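Helicase of the snf2/rad54 family (PDB 1Z5Z) probably uses ATP hydrolysis to act on duplex DNA, this chain being the C-terminal domain of its SWI2/SNF2 ATPase core. Local coordinates at residues Ala43-Glu48 against Gly224-Lys229; Arg192-Ala197 against Val217-Ser222. All blocks are in the same frame, centred on the assembly; numbering follows the deposited sequence.

Contact 1 (Ala43-Glu48 against Gly224-Lys229)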
ATOM      1  N   ALA A  43       7.433  10.519 -12.346  1.00 39.07           N
ATOM      2  CA  ALA A  43       8.803  10.576 -12.855  1.00 41.61           C
ATOM      3  C   ALA A  43       9.687   9.521 -12.199  1.00 39.86           C
ATOM      4  O   ALA A  43      10.504   8.908 -12.869  1.00 42.48           O
ATOM      5  CB  ALA A  43       9.401  11.944 -12.626  1.00 41.50           C
ATOM      6  N   MET A  44       9.553   9.321 -10.887  1.00 40.34           N
ATOM      7  CA  MET A  44      10.388   8.325 -10.201  1.00 37.23           C
ATOM      8  C   MET A  44       9.999   6.926 -10.670  1.00 37.89           C
ATOM      9  O   MET A  44      10.852   6.080 -10.947  1.00 38.79           O
ATOM     10  CB  MET A  44      10.205   8.438  -8.686  1.00 42.66           C
ATOM     11  CG  MET A  44      10.836   9.665  -8.076  1.00 43.42           C
ATOM     12  SD  MET A  44      10.195   9.952  -6.438  1.00 49.96           S
ATOM     13  CE  MET A  44      11.112   8.750  -5.468  1.00 44.79           C
ATOM     14  N   TYR A  45       8.696   6.696 -10.780  1.00 36.61           N
ATOM     15  CA  TYR A  45       8.192   5.399 -11.216  1.00 36.76           C
ATOM     16  C   TYR A  45       8.778   5.056 -12.581  1.00 39.95           C
ATOM     17  O   TYR A  45       9.273   3.949 -12.810  1.00 38.18           O
ATOM     18  CB  TYR A  45       6.660   5.430 -11.323  1.00 32.62           C
ATOM     19  CG  TYR A  45       6.038   4.057 -11.575  1.00 34.13           C
ATOM     20  CD1 TYR A  45       5.420   3.347 -10.528  1.00 33.99           C
ATOM     21  CD2 TYR A  45       6.060   3.467 -12.836  1.00 30.14           C
ATOM     22  CE1 TYR A  45       4.835   2.082 -10.740  1.00 31.30           C
ATOM     23  CE2 TYR A  45       5.469   2.193 -13.053  1.00 33.02           C
ATOM     24  CZ  TYR A  45       4.861   1.519 -11.986  1.00 31.09           C
ATOM     25  OH  TYR A  45       4.258   0.290 -12.164  1.00 28.26           O
ATOM     26  N   LYS A  46       8.717   6.014 -13.500  1.00 41.39           N
ATOM     27  CA  LYS A  46       9.226   5.784 -14.845  1.00 42.54           C
ATOM     28  C   LYS A  46      10.735   5.502 -14.890  1.00 41.33           C
ATOM     29  O   LYS A  46      11.188   4.587 -15.579  1.00 45.13           O
ATOM     30  CB  LYS A  46       8.881   6.981 -15.754  1.00 48.18           C
ATOM     31  CG  LYS A  46       9.115   6.678 -17.248  1.00 55.33           C
ATOM     32  CD  LYS A  46       8.537   7.772 -18.126  1.00 61.24           C
ATOM     33  CE  LYS A  46       8.876   7.555 -19.603  1.00 62.50           C
ATOM     34  NZ  LYS A  46       8.653   8.847 -20.351  1.00 67.93           N
ATOM     35  N   ALA A  47      11.509   6.265 -14.142  1.00 37.84           N
ATOM     36  CA  ALA A  47      12.940   6.061 -14.140  1.00 37.79           C
ATOM     37  C   ALA A  47      13.297   4.651 -13.730  1.00 40.41           C
ATOM     38  O   ALA A  47      14.080   3.976 -14.404  1.00 43.73           O
ATOM     39  CB  ALA A  47      13.600   7.059 -13.212  1.00 36.09           C
ATOM     40  N   GLU A  48      12.722   4.192 -12.620  1.00 40.65           N
ATOM     41  CA  GLU A  48      12.999   2.858 -12.097  1.00 37.63           C
ATOM     42  C   GLU A  48      12.571   1.770 -13.082  1.00 39.65           C
ATOM     43  O   GLU A  48      13.216   0.712 -13.194  1.00 38.92           O
ATOM     44  CB  GLU A  48      12.270   2.690 -10.745  1.00 37.17           C
ATOM     45  CG  GLU A  48      12.451   1.343 -10.057  1.00 41.55           C
ATOM     46  CD  GLU A  48      13.937   0.915  -9.918  1.00 43.15           C
ATOM     47  OE1 GLU A  48      14.796   1.787  -9.689  1.00 38.70           O
ATOM     48  OE2 GLU A  48      14.232  -0.298 -10.041  1.00 42.99           O
ATOM     49  N   GLY A 224      -2.716   3.443 -13.423  1.00 33.33           N
ATOM     50  CA  GLY A 224      -1.731   3.130 -14.447  1.00 35.33           C
ATOM     51  C   GLY A 224      -0.437   2.468 -13.989  1.00 36.92           C
ATOM     52  O   GLY A 224       0.552   2.468 -14.731  1.00 36.81           O
ATOM     53  N   THR A 225      -0.431   1.884 -12.793  1.00 33.29           N
ATOM     54  CA  THR A 225       0.797   1.259 -12.302  1.00 32.33           C
ATOM     55  C   THR A 225       0.585  -0.200 -12.097  1.00 31.24           C
ATOM     56  O   THR A 225      -0.520  -0.709 -12.338  1.00 31.32           O
ATOM     57  CB  THR A 225       1.195   1.831 -10.960  1.00 32.21           C
ATOM     58  OG1 THR A 225       0.203   1.445 -10.014  1.00 26.81           O
ATOM     59  CG2 THR A 225       1.265   3.340 -11.025  1.00 32.05           C
ATOM     60  N   LEU A 226       1.629  -0.869 -11.602  1.00 28.27           N
ATOM     61  CA  LEU A 226       1.536  -2.299 -11.356  1.00 28.72           C
ATOM     62  C   LEU A 226       0.424  -2.556 -10.362  1.00 30.86           C
ATOM     63  O   LEU A 226      -0.103  -3.677 -10.351  1.00 30.81           O
ATOM     64  CB  LEU A 226       2.871  -2.887 -10.786  1.00 30.52           C
ATOM     65  CG  LEU A 226       3.222  -2.605  -9.319  1.00 29.73           C
ATOM     66  CD1 LEU A 226       4.446  -3.409  -8.949  1.00 29.71           C
ATOM     67  CD2 LEU A 226       3.507  -1.126  -9.080  1.00 27.11           C
ATOM     68  N   GLU A 227       0.065  -1.569  -9.521  1.00 29.43           N
ATOM     69  CA  GLU A 227      -1.014  -1.858  -8.564  1.00 31.07           C
ATOM     70  C   GLU A 227      -2.329  -2.074  -9.338  1.00 35.79           C
ATOM     71  O   GLU A 227      -3.143  -2.955  -9.019  1.00 34.20           O
ATOM     72  CB  GLU A 227      -1.192  -0.702  -7.583  1.00 33.73           C
ATOM     73  CG  GLU A 227       0.003  -0.485  -6.640  1.00 34.13           C
ATOM     74  CD  GLU A 227      -0.284   0.575  -5.588  1.00 38.65           C
ATOM     75  OE1 GLU A 227       0.118   0.407  -4.405  1.00 37.14           O
ATOM     76  OE2 GLU A 227      -0.898   1.595  -5.949  1.00 36.97           O
ATOM     77  N   GLU A 228      -2.550  -1.251 -10.359  1.00 31.66           N
ATOM     78  CA  GLU A 228      -3.758  -1.399 -11.149  1.00 34.36           C
ATOM     79  C   GLU A 228      -3.745  -2.711 -11.938  1.00 30.21           C
ATOM     80  O   GLU A 228      -4.766  -3.396 -11.991  1.00 35.13           O
ATOM     81  CB  GLU A 228      -3.914  -0.241 -12.139  1.00 34.44           C
ATOM     82  CG  GLU A 228      -5.272  -0.298 -12.849  1.00 43.53           C
ATOM     83  CD  GLU A 228      -5.685   1.061 -13.332  1.00 45.26           C
ATOM     84  OE1 GLU A 228      -6.858   1.428 -13.105  1.00 51.74           O
ATOM     85  OE2 GLU A 228      -4.836   1.757 -13.914  1.00 41.08           O
ATOM     86  N   LYS A 229      -2.612  -3.020 -12.582  1.00 32.38           N
ATOM     87  CA  LYS A 229      -2.454  -4.248 -13.378  1.00 35.34           C
ATOM     88  C   LYS A 229      -2.673  -5.512 -12.594  1.00 38.54           C
ATOM     89  O   LYS A 229      -3.388  -6.418 -13.031  1.00 37.79           O
ATOM     90  CB  LYS A 229      -1.062  -4.328 -13.986  1.00 36.05           C
ATOM     91  CG  LYS A 229      -0.912  -3.637 -15.313  1.00 39.61           C
ATOM     92  CD  LYS A 229      -1.410  -2.241 -15.258  1.00 43.18           C
ATOM     93  CE  LYS A 229      -1.143  -1.539 -16.554  1.00 40.73           C
ATOM     94  NZ  LYS A 229      -0.641  -0.232 -16.163  1.00 38.47           N
TER

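Contact 2 (Arg192-Ala197 against Val217-Ser222)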
ATOM      1  N   ARG A 192      -1.212  -3.008  -1.183  1.00 29.81           N
ATOM      2  CA  ARG A 192      -1.537  -4.422  -1.186  1.00 33.19           C
ATOM      3  C   ARG A 192      -0.701  -5.242  -0.232  1.00 31.06           C
ATOM      4  O   ARG A 192       0.215  -5.906  -0.655  1.00 31.87           O
ATOM      5  CB  ARG A 192      -1.411  -4.978  -2.615  1.00 37.09           C
ATOM      6  CG  ARG A 192      -2.453  -6.082  -2.880  1.00 46.91           C
ATOM      7  CD  ARG A 192      -2.364  -6.727  -4.247  1.00 53.36           C
ATOM      8  NE  ARG A 192      -3.645  -7.368  -4.553  1.00 59.66           N
ATOM      9  CZ  ARG A 192      -4.660  -6.776  -5.188  1.00 62.93           C
ATOM     10  NH1 ARG A 192      -5.776  -7.453  -5.401  1.00 66.51           N
ATOM     11  NH2 ARG A 192      -4.562  -5.526  -5.640  1.00 60.81           N
ATOM     12  N   TRP A 193      -1.026  -5.192   1.059  1.00 30.83           N
ATOM     13  CA  TRP A 193      -0.254  -5.909   2.095  1.00 31.20           C
ATOM     14  C   TRP A 193      -0.733  -7.341   2.342  1.00 35.15           C
ATOM     15  O   TRP A 193      -0.019  -8.174   2.918  1.00 31.32           O
ATOM     16  CB  TRP A 193      -0.394  -5.181   3.431  1.00 31.12           C
ATOM     17  CG  TRP A 193      -1.834  -5.139   3.946  1.00 32.56           C
ATOM     18  CD1 TRP A 193      -2.777  -4.196   3.666  1.00 29.54           C
ATOM     19  CD2 TRP A 193      -2.480  -6.105   4.800  1.00 35.39           C
ATOM     20  NE1 TRP A 193      -3.958  -4.506   4.276  1.00 28.95           N
ATOM     21  CE2 TRP A 193      -3.812  -5.673   4.980  1.00 33.23           C
ATOM     22  CE3 TRP A 193      -2.058  -7.302   5.424  1.00 36.44           C
ATOM     23  CZ2 TRP A 193      -4.740  -6.382   5.770  1.00 28.22           C
ATOM     24  CZ3 TRP A 193      -2.981  -8.015   6.207  1.00 34.70           C
ATOM     25  CH2 TRP A 193      -4.305  -7.553   6.370  1.00 32.78           C
ATOM     26  N   TRP A 194      -1.975  -7.584   1.952  1.00 35.98           N
ATOM     27  CA  TRP A 194      -2.636  -8.847   2.217  1.00 38.65           C
ATOM     28  C   TRP A 194      -2.307 -10.039   1.351  1.00 41.90           C
ATOM     29  O   TRP A 194      -1.767  -9.945   0.231  1.00 38.86           O
ATOM     30  CB  TRP A 194      -4.160  -8.634   2.232  1.00 38.65           C
ATOM     31  CG  TRP A 194      -4.744  -8.412   0.880  1.00 40.97           C
ATOM     32  CD1 TRP A 194      -5.102  -9.377  -0.042  1.00 40.07           C
ATOM     33  CD2 TRP A 194      -5.003  -7.149   0.261  1.00 40.08           C
ATOM     34  NE1 TRP A 194      -5.568  -8.780  -1.182  1.00 41.90           N
ATOM     35  CE2 TRP A 194      -5.517  -7.415  -1.026  1.00 39.81           C
ATOM     36  CE3 TRP A 194      -4.845  -5.809   0.669  1.00 39.96           C
ATOM     37  CZ2 TRP A 194      -5.874  -6.399  -1.906  1.00 42.32           C
ATOM     38  CZ3 TRP A 194      -5.198  -4.795  -0.209  1.00 37.05           C
ATOM     39  CH2 TRP A 194      -5.708  -5.093  -1.482  1.00 42.58           C
ATOM     40  N   ASN A 195      -2.646 -11.186   1.909  1.00 45.68           N
ATOM     41  CA  ASN A 195      -2.421 -12.448   1.249  1.00 48.18           C
ATOM     42  C   ASN A 195      -3.437 -12.645   0.129  1.00 49.32           C
ATOM     43  O   ASN A 195      -4.643 -12.714   0.392  1.00 50.15           O
ATOM     44  CB  ASN A 195      -2.582 -13.560   2.262  1.00 51.16           C
ATOM     45  CG  ASN A 195      -2.288 -14.893   1.672  1.00 52.87           C
ATOM     46  OD1 ASN A 195      -2.647 -15.163   0.521  1.00 53.15           O
ATOM     47  ND2 ASN A 195      -1.635 -15.748   2.447  1.00 53.28           N
ATOM     48  N   PRO A 196      -2.966 -12.768  -1.127  1.00 50.96           N
ATOM     49  CA  PRO A 196      -3.788 -12.964  -2.331  1.00 56.53           C
ATOM     50  C   PRO A 196      -4.791 -14.109  -2.197  1.00 57.45           C
ATOM     51  O   PRO A 196      -5.981 -13.951  -2.495  1.00 59.06           O
ATOM     52  CB  PRO A 196      -2.756 -13.281  -3.413  1.00 56.60           C
ATOM     53  CG  PRO A 196      -1.542 -12.620  -2.933  1.00 56.32           C
ATOM     54  CD  PRO A 196      -1.541 -12.899  -1.462  1.00 54.00           C
ATOM     55  N   ALA A 197      -4.289 -15.253  -1.745  1.00 59.71           N
ATOM     56  CA  ALA A 197      -5.093 -16.468  -1.571  1.00 63.49           C
ATOM     57  C   ALA A 197      -6.353 -16.246  -0.755  1.00 65.14           C
ATOM     58  O   ALA A 197      -7.423 -16.712  -1.136  1.00 68.35           O
ATOM     59  CB  ALA A 197      -4.250 -17.563  -0.930  1.00 64.49           C
ATOM     60  N   VAL A 217     -14.983  -0.491   3.431  1.00 36.98           N
ATOM     61  CA  VAL A 217     -13.613  -0.815   3.013  1.00 37.34           C
ATOM     62  C   VAL A 217     -13.128  -0.065   1.773  1.00 37.81           C
ATOM     63  O   VAL A 217     -13.849   0.035   0.778  1.00 38.62           O
ATOM     64  CB  VAL A 217     -13.472  -2.326   2.732  1.00 37.42           C
ATOM     65  CG1 VAL A 217     -12.070  -2.651   2.290  1.00 37.07           C
ATOM     66  CG2 VAL A 217     -13.805  -3.099   3.958  1.00 39.75           C
ATOM     67  N   HIS A 218     -11.909   0.475   1.830  1.00 32.24           N
ATOM     68  CA  HIS A 218     -11.324   1.191   0.691  1.00 31.27           C
ATOM     69  C   HIS A 218      -9.954   0.618   0.285  1.00 33.09           C
ATOM     70  O   HIS A 218      -9.045   0.473   1.118  1.00 34.06           O
ATOM     71  CB  HIS A 218     -11.112   2.686   0.990  1.00 34.11           C
ATOM     72  CG  HIS A 218     -12.366   3.453   1.267  1.00 38.88           C
ATOM     73  ND1 HIS A 218     -12.654   3.988   2.508  1.00 37.74           N
ATOM     74  CD2 HIS A 218     -13.380   3.834   0.452  1.00 37.72           C
ATOM     75  CE1 HIS A 218     -13.783   4.668   2.440  1.00 40.60           C
ATOM     76  NE2 HIS A 218     -14.244   4.592   1.203  1.00 43.03           N
ATOM     77  N   LYS A 219      -9.772   0.320  -0.987  1.00 31.12           N
ATOM     78  CA  LYS A 219      -8.468  -0.193  -1.431  1.00 33.79           C
ATOM     79  C   LYS A 219      -7.855   0.853  -2.320  1.00 34.93           C
ATOM     80  O   LYS A 219      -8.374   1.103  -3.405  1.00 35.94           O
ATOM     81  CB  LYS A 219      -8.592  -1.491  -2.228  1.00 35.95           C
ATOM     82  CG  LYS A 219      -8.981  -2.682  -1.412  1.00 41.68           C
ATOM     83  CD  LYS A 219      -9.384  -3.847  -2.335  1.00 47.11           C
ATOM     84  CE  LYS A 219      -8.338  -4.095  -3.410  1.00 50.35           C
ATOM     85  NZ  LYS A 219      -8.944  -4.421  -4.734  1.00 52.96           N
ATOM     86  N   LEU A 220      -6.754   1.462  -1.879  1.00 27.45           N
ATOM     87  CA  LEU A 220      -6.125   2.476  -2.684  1.00 29.60           C
ATOM     88  C   LEU A 220      -5.357   1.813  -3.829  1.00 29.53           C
ATOM     89  O   LEU A 220      -4.605   0.858  -3.605  1.00 28.90           O
ATOM     90  CB  LEU A 220      -5.185   3.325  -1.818  1.00 28.62           C
ATOM     91  CG  LEU A 220      -5.842   3.994  -0.585  1.00 30.75           C
ATOM     92  CD1 LEU A 220      -4.924   5.084  -0.084  1.00 30.37           C
ATOM     93  CD2 LEU A 220      -7.208   4.605  -0.919  1.00 31.65           C
ATOM     94  N   ILE A 221      -5.519   2.327  -5.044  1.00 25.63           N
ATOM     95  CA  ILE A 221      -4.825   1.765  -6.215  1.00 30.60           C
ATOM     96  C   ILE A 221      -4.225   2.851  -7.072  1.00 32.45           C
ATOM     97  O   ILE A 221      -4.946   3.763  -7.494  1.00 32.33           O
ATOM     98  CB  ILE A 221      -5.795   0.954  -7.089  1.00 33.88           C
ATOM     99  CG1 ILE A 221      -6.259  -0.292  -6.330  1.00 33.47           C
ATOM    100  CG2 ILE A 221      -5.104   0.527  -8.396  1.00 29.79           C
ATOM    101  CD1 ILE A 221      -7.245  -1.133  -7.146  1.00 42.52           C
ATOM    102  N   SER A 222      -2.916   2.795  -7.316  1.00 29.40           N
ATOM    103  CA  SER A 222      -2.272   3.803  -8.156  1.00 32.98           C
ATOM    104  C   SER A 222      -2.581   3.640  -9.654  1.00 31.95           C
ATOM    105  O   SER A 222      -2.242   2.626 -10.290  1.00 26.70           O
ATOM    106  CB  SER A 222      -0.763   3.823  -7.910  1.00 31.15           C
ATOM    107  OG  SER A 222      -0.550   4.366  -6.622  1.00 37.44           O
TER

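Contact 1 (Ala43-Glu48 against Gly224-Lys229)
The Tyr45 ring meets Thr225 through an off-centre CH-pi contact and Leu226 at its edge. Thr225 CG2 sits 4.3 Å from the ring centroid and 30° off the ring normal, while Leu226 CD2 lies in the ring plane, 3.8 Å from Tyr45 CE1. Thr225 CB comes in obliquely, 3.7 Å from the same CE1. Within 224-229 the Glu228 carboxylate takes the Gly224 N-H on OE2 at 2.8 Å, approached from 38° above its plane. Tyr45 carries its ring anti to the backbone N (chi1 -172°), extending it from helix 39-55 until the hydroxyl reaches the start of helix 226-236. There OH accepts the Leu226 N-H at 2.9 Å, and because its second bond runs to the carbonyl of Ile264, which can only accept, the hydroxyl must donate in that direction. The two bonds fix the rotation of the O-H and satisfy a buried polar atom. Thr225, at the N-cap, is likewise used twice: OG1 accepts Glu227 N at 3.1 Å and is also bonded to Ser222 O. A phenylalanine at Tyr45 would lack the hydroxyl, and the Leu226 N-H and Ile264 carbonyl would probably be left without that partner in a buried setting. Val79 and Leu75 also touch the Tyr45 side chain, adding helix 61-78 and the loop after it to the apolar surroundings. At this helix N-terminus a classical threonine N-cap serves the Glu227 amide, and the Tyr45 hydroxyl, from a helix far earlier in the chain, accepts from the Leu226 amide. The arrangement ties helix 39-55 to the turn that follows strand 216-222 of the parallel sheet.

Contact 2 (Arg192-Ala197 against Val217-Ser222)
Trp194 and Lys219 make the closest approach, with Trp194 CH2 lying 3.4 Å from Lys219 CE. The neighbouring Trp194 CZ2 is 3.7 Å from that carbon, so the far corner of the six-membered ring touches the aliphatic part of the lysine rather than its ammonium. The two side chains run at about a right angle, and the methylene reaches the indole obliquely. Lys219 bends at chi3 (50°), turning the end of its chain past the indole and bringing NZ to 4.4 Å from Arg192 NH1. Both cations are served by one carboxylate: Asp231 OD2, on helix 226-236, forms a salt bridge with Lys219 NZ and another with Arg192 NH2, and Asn32 OD1 of strand 29-35 adds a hydrogen bond to NZ. In the next shell the indole is held by its own segment. Trp194 CZ2 stands over the centre of the Arg192 guanidinium, 3.4 Å above that plane, and Arg192 CG lies on a face of the Trp194 ring, offset toward the rim. Trp193 packs against the same residue: Trp194 CB lies over the centre of its ring at 3.9 Å, while Trp193 NE1 comes to the edge of the Trp194 indole and is hydrogen-bonded to His189 ND1. Trp193 also stacks on Phe118, which ties the loop to the sheet strands 186-189 and 115-119. Lys219 is set by the parallel sheet, its backbone being hydrogen-bonded to Thr31. The chemistry therefore divides: the CE methylene in van der Waals contact with indole rim atoms CH2 and CZ2, and charge gathered on a shared anion. Two cations on one oxygen are likely to favour the ionised form of Asp231, and the carboxylate in turn probably offsets the closeness of lysine and arginine.

Overall arrangement
Contact 1 is the more buried, although its centre is 13 Å from that of the chain against 7 Å for contact 2, which is only partly buried. Contact 1 joins two helices through a capped helix start; contact 2 sets a loop against a strand of the parallel sheet. They share helix 226-236: its first turn forms contact 1, and its Asp231 salt-bridges both cations of contact 2, probably offsetting part of their charge. Strand 216-222 leads directly into that helix, and the contacts touch where Glu227 OE2 meets Ser222 N at 2.7 Å, probably a hydrogen bond. An amide-to-hydroxyl bond with aliphatic groups packed on the tyrosine marks the first, aliphatic-aromatic packing beside a shared carboxylate the second.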